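Local coordinates for protein TetR-family transcriptional regulator (Streptomyces coelicolor A3, PDB 2QIB) that probably binds DNA at cis-regulatory sites through a helix-turn-helix domain and thereby regulates transcription, at residues Q16-F26 against K57-A68. Residues are numbered along the deposited sequence; the frame is centred on the assembly and turned at random.
Sequences QQLIGVALDLF and KLSLYEAALQRA
Arg67 reaches across to Gln16 where two helices of the TetR-family DNA-binding domain cross almost at right angles (-87°): 16-26, from the helix preceding the predicted helix-turn-helix, and 57-68, from the helix following it. A guanidinium suits the place because the two N-H groups of Arg67 NH2 can serve a backbone and a side-chain carbonyl of one residue: Arg67 NH2 donates to Gln16 O (2.9 Å) and also to Gln16 OE1 (3.0 Å). Gln16 O already accepts the helical bond from Gly20 N, and the arginine arrives at the opposite face of that carbonyl. Two waters serve NE and NH1 of Arg67: one accepts from NE and donates to Gln16 OE1, while the other accepts from NH1 and is only weakly bound to Gln16 O. A bend at chi3 of Arg67 (-75°) turns the guanidinium over Ile19, whose CG2 lies against one face, and Gly20, lacking a side chain, lets Arg67 NH1 approach Gly20 CA to 3.3 Å. Small Ala64 allows close packing against Leu23, and Leu60 CD1 touches Ala22 CB. Lys57 runs extended past the edge of Phe26, its NZ bonded to the carbonyls of Pro31 and Val34. Tyr61 completes a T-shaped stack, its CD1 3.4 Å above the centre of the Phe26 ring.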
loop_
_atom_site.group_PDB
_atom_site.type_symbol
_atom_site.label_atom_id
_atom_site.label_comp_id
_atom_site.label_asym_id
_atom_site.label_seq_id
_atom_site.Cartn_x
_atom_site.Cartn_y
_atom_site.Cartn_z
ATOM N N GLN A 16 12.988 -30.588 1.300
ATOM C CA GLN A 16 11.994 -29.950 0.418
ATOM C C GLN A 16 10.547 -30.325 0.799
ATOM O O GLN A 16 9.636 -29.461 0.729
ATOM C CB GLN A 16 12.339 -30.188 -1.063
ATOM C CG GLN A 16 13.655 -29.468 -1.541
ATOM C CD GLN A 16 13.751 -27.956 -1.196
ATOM O OE1 GLN A 16 12.813 -27.170 -1.435
ATOM N NE2 GLN A 16 14.904 -27.550 -0.648
ATOM N N GLN A 17 10.330 -31.570 1.240
ATOM C CA GLN A 17 9.022 -31.981 1.785
ATOM C C GLN A 17 8.623 -31.119 2.981
ATOM O O GLN A 17 7.494 -30.642 3.050
ATOM C CB GLN A 17 8.982 -33.453 2.227
ATOM C CG GLN A 17 7.571 -33.863 2.745
ATOM C CD GLN A 17 7.575 -34.791 3.949
ATOM O OE1 GLN A 17 6.652 -35.597 4.117
ATOM N NE2 GLN A 17 8.603 -34.689 4.794
ATOM N N LEU A 18 9.550 -30.951 3.927
ATOM C CA LEU A 18 9.306 -30.135 5.106
ATOM C C LEU A 18 8.971 -28.677 4.750
ATOM O O LEU A 18 8.069 -28.112 5.335
ATOM C CB LEU A 18 10.526 -30.208 6.025
ATOM C CG LEU A 18 10.475 -30.488 7.515
ATOM C CD1 LEU A 18 9.241 -31.246 8.039
ATOM C CD2 LEU A 18 11.794 -31.205 7.865
ATOM N N ILE A 19 9.702 -28.073 3.805
ATOM C CA ILE A 19 9.406 -26.694 3.377
ATOM C C ILE A 19 7.986 -26.634 2.828
ATOM O O ILE A 19 7.262 -25.687 3.120
ATOM C CB ILE A 19 10.456 -26.159 2.343
ATOM C CG1 ILE A 19 11.840 -26.082 3.019
ATOM C CG2 ILE A 19 10.054 -24.743 1.775
ATOM C CD1 ILE A 19 13.037 -25.798 2.049
ATOM N N GLY A 20 7.603 -27.656 2.052
ATOM C CA GLY A 20 6.232 -27.723 1.453
ATOM C C GLY A 20 5.135 -27.828 2.508
ATOM O O GLY A 20 4.093 -27.180 2.412
ATOM N N VAL A 21 5.377 -28.669 3.513
ATOM C CA VAL A 21 4.432 -28.853 4.591
ATOM C C VAL A 21 4.305 -27.550 5.354
ATOM O O VAL A 21 3.192 -27.100 5.680
ATOM C CB VAL A 21 4.909 -29.989 5.499
ATOM C CG1 VAL A 21 4.142 -29.996 6.820
ATOM C CG2 VAL A 21 4.787 -31.337 4.761
ATOM N N ALA A 22 5.446 -26.945 5.663
ATOM C CA ALA A 22 5.454 -25.641 6.342
ATOM C C ALA A 22 4.699 -24.591 5.558
ATOM O O ALA A 22 3.900 -23.823 6.123
ATOM C CB ALA A 22 6.881 -25.175 6.598
ATOM N N LEU A 23 4.966 -24.530 4.255
ATOM C CA LEU A 23 4.277 -23.562 3.411
ATOM C C LEU A 23 2.769 -23.804 3.441
ATOM O O LEU A 23 1.982 -22.852 3.546
ATOM C CB LEU A 23 4.805 -23.639 1.979
ATOM C CG LEU A 23 4.160 -22.576 1.068
ATOM C CD1 LEU A 23 4.139 -21.154 1.696
ATOM C CD2 LEU A 23 4.915 -22.567 -0.223
ATOM N N ASP A 24 2.367 -25.070 3.385
ATOM C CA ASP A 24 0.940 -25.394 3.452
ATOM C C ASP A 24 0.279 -24.843 4.741
ATOM O O ASP A 24 -0.743 -24.172 4.699
ATOM C CB ASP A 24 0.725 -26.905 3.383
ATOM C CG ASP A 24 -0.754 -27.274 3.414
ATOM O OD1 ASP A 24 -1.516 -26.707 2.624
ATOM O OD2 ASP A 24 -1.160 -28.111 4.238
ATOM N N LEU A 25 0.896 -25.122 5.884
ATOM C CA LEU A 25 0.341 -24.708 7.173
ATOM C C LEU A 25 0.394 -23.203 7.372
ATOM O O LEU A 25 -0.601 -22.617 7.806
ATOM C CB LEU A 25 1.002 -25.465 8.336
ATOM C CG LEU A 25 0.771 -26.988 8.325
ATOM C CD1 LEU A 25 1.333 -27.585 9.629
ATOM C CD2 LEU A 25 -0.698 -27.331 8.150
ATOM N N PHE A 26 1.531 -22.588 7.024
ATOM C CA PHE A 26 1.682 -21.132 7.133
ATOM C C PHE A 26 0.808 -20.402 6.110
ATOM O O PHE A 26 0.582 -19.188 6.237
ATOM C CB PHE A 26 3.134 -20.714 6.972
ATOM C CG PHE A 26 4.002 -21.031 8.177
ATOM C CD1 PHE A 26 3.641 -20.569 9.460
ATOM C CD2 PHE A 26 5.198 -21.738 8.035
ATOM C CE1 PHE A 26 4.481 -20.831 10.578
ATOM C CE2 PHE A 26 6.022 -22.006 9.115
ATOM C CZ PHE A 26 5.667 -21.566 10.404
ATOM N N LYS A 57 11.663 -22.283 14.396
ATOM C CA LYS A 57 10.444 -21.982 13.667
ATOM C C LYS A 57 10.642 -20.870 12.638
ATOM O O LYS A 57 10.168 -20.987 11.506
ATOM C CB LYS A 57 9.341 -21.653 14.659
ATOM C CG LYS A 57 7.995 -21.397 14.020
ATOM C CD LYS A 57 6.979 -21.153 15.128
ATOM C CE LYS A 57 5.712 -20.602 14.524
ATOM N NZ LYS A 57 4.657 -20.461 15.543
ATOM N N LEU A 58 11.365 -19.820 13.011
ATOM C CA LEU A 58 11.561 -18.692 12.085
ATOM C C LEU A 58 12.286 -19.104 10.795
ATOM O O LEU A 58 11.911 -18.674 9.690
ATOM C CB LEU A 58 12.262 -17.502 12.769
ATOM C CG LEU A 58 12.532 -16.270 11.879
ATOM C CD1 LEU A 58 11.245 -15.649 11.279
ATOM C CD2 LEU A 58 13.348 -15.234 12.644
ATOM N N SER A 59 13.299 -19.961 10.911
ATOM C CA SER A 59 14.082 -20.321 9.739
ATOM C C SER A 59 13.209 -21.132 8.763
ATOM O O SER A 59 13.321 -20.972 7.563
ATOM C CB SER A 59 15.353 -21.086 10.168
ATOM O OG SER A 59 14.976 -22.337 10.670
ATOM N N LEU A 60 12.301 -21.945 9.300
ATOM C CA LEU A 60 11.364 -22.725 8.485
ATOM C C LEU A 60 10.327 -21.811 7.842
ATOM O O LEU A 60 10.005 -21.936 6.652
ATOM C CB LEU A 60 10.695 -23.787 9.359
ATOM C CG LEU A 60 9.885 -24.891 8.660
ATOM C CD1 LEU A 60 10.449 -25.353 7.269
ATOM C CD2 LEU A 60 9.768 -26.052 9.584
ATOM N N TYR A 61 9.818 -20.869 8.634
ATOM C CA TYR A 61 8.884 -19.863 8.112
ATOM C C TYR A 61 9.544 -19.102 6.965
ATOM O O TYR A 61 8.921 -18.886 5.933
ATOM C CB TYR A 61 8.465 -18.879 9.210
ATOM C CG TYR A 61 7.469 -17.835 8.742
ATOM C CD1 TYR A 61 6.085 -18.095 8.732
ATOM C CD2 TYR A 61 7.920 -16.571 8.302
ATOM C CE1 TYR A 61 5.175 -17.132 8.279
ATOM C CE2 TYR A 61 7.015 -15.591 7.834
ATOM C CZ TYR A 61 5.650 -15.881 7.842
ATOM O OH TYR A 61 4.743 -14.917 7.420
ATOM N N GLU A 62 10.816 -18.704 7.157
ATOM C CA GLU A 62 11.561 -17.982 6.092
ATOM C C GLU A 62 11.753 -18.838 4.842
ATOM O O GLU A 62 11.604 -18.341 3.703
ATOM C CB GLU A 62 12.903 -17.441 6.646
ATOM C CG GLU A 62 12.700 -16.287 7.642
ATOM C CD GLU A 62 13.979 -15.893 8.401
ATOM O OE1 GLU A 62 14.936 -16.693 8.385
ATOM O OE2 GLU A 62 14.018 -14.793 9.022
ATOM N N ALA A 63 12.042 -20.129 5.036
ATOM C CA ALA A 63 12.231 -21.058 3.914
ATOM C C ALA A 63 10.923 -21.235 3.119
ATOM O O ALA A 63 10.924 -21.206 1.867
ATOM C CB ALA A 63 12.769 -22.402 4.398
ATOM N N ALA A 64 9.817 -21.378 3.839
ATOM C CA ALA A 64 8.491 -21.431 3.187
ATOM C C ALA A 64 8.226 -20.146 2.405
ATOM O O ALA A 64 7.735 -20.190 1.284
ATOM C CB ALA A 64 7.429 -21.614 4.201
ATOM N N LEU A 65 8.523 -19.004 3.033
ATOM C CA LEU A 65 8.276 -17.691 2.417
ATOM C C LEU A 65 9.135 -17.494 1.169
ATOM O O LEU A 65 8.662 -16.937 0.167
ATOM C CB LEU A 65 8.509 -16.573 3.442
ATOM C CG LEU A 65 8.303 -15.152 2.889
ATOM C CD1 LEU A 65 6.861 -14.956 2.288
ATOM C CD2 LEU A 65 8.564 -14.118 3.973
ATOM N N GLN A 66 10.379 -17.970 1.208
ATOM C CA GLN A 66 11.238 -17.976 0.016
ATOM C C GLN A 66 10.615 -18.747 -1.145
ATOM O O GLN A 66 10.594 -18.276 -2.292
ATOM C CB GLN A 66 12.617 -18.556 0.356
ATOM C CG GLN A 66 13.542 -18.720 -0.878
ATOM C CD GLN A 66 14.201 -17.404 -1.240
ATOM O OE1 GLN A 66 13.945 -16.822 -2.301
ATOM N NE2 GLN A 66 15.042 -16.913 -0.344
ATOM N N ARG A 67 10.100 -19.930 -0.865
ATOM C CA ARG A 67 9.428 -20.686 -1.908
ATOM C C ARG A 67 8.209 -19.935 -2.481
ATOM O O ARG A 67 8.020 -19.849 -3.702
ATOM C CB ARG A 67 8.975 -22.047 -1.377
ATOM C CG ARG A 67 8.484 -22.913 -2.537
ATOM C CD ARG A 67 7.931 -24.249 -2.138
ATOM N NE ARG A 67 9.007 -25.171 -1.772
ATOM C CZ ARG A 67 8.800 -26.433 -1.442
ATOM N NH1 ARG A 67 7.559 -26.906 -1.428
ATOM N NH2 ARG A 67 9.828 -27.222 -1.112
ATOM N N ALA A 68 7.389 -19.411 -1.568
ATOM C CA ALA A 68 6.169 -18.666 -1.942
ATOM C C ALA A 68 6.505 -17.407 -2.749
ATOM O O ALA A 68 5.848 -17.096 -3.762
ATOM C CB ALA A 68 5.430 -18.276 -0.707
HETATM O O HOH W 1 11.902 -24.416 -1.542
HETATM O O HOH W 2 6.992 -29.736 -1.346
#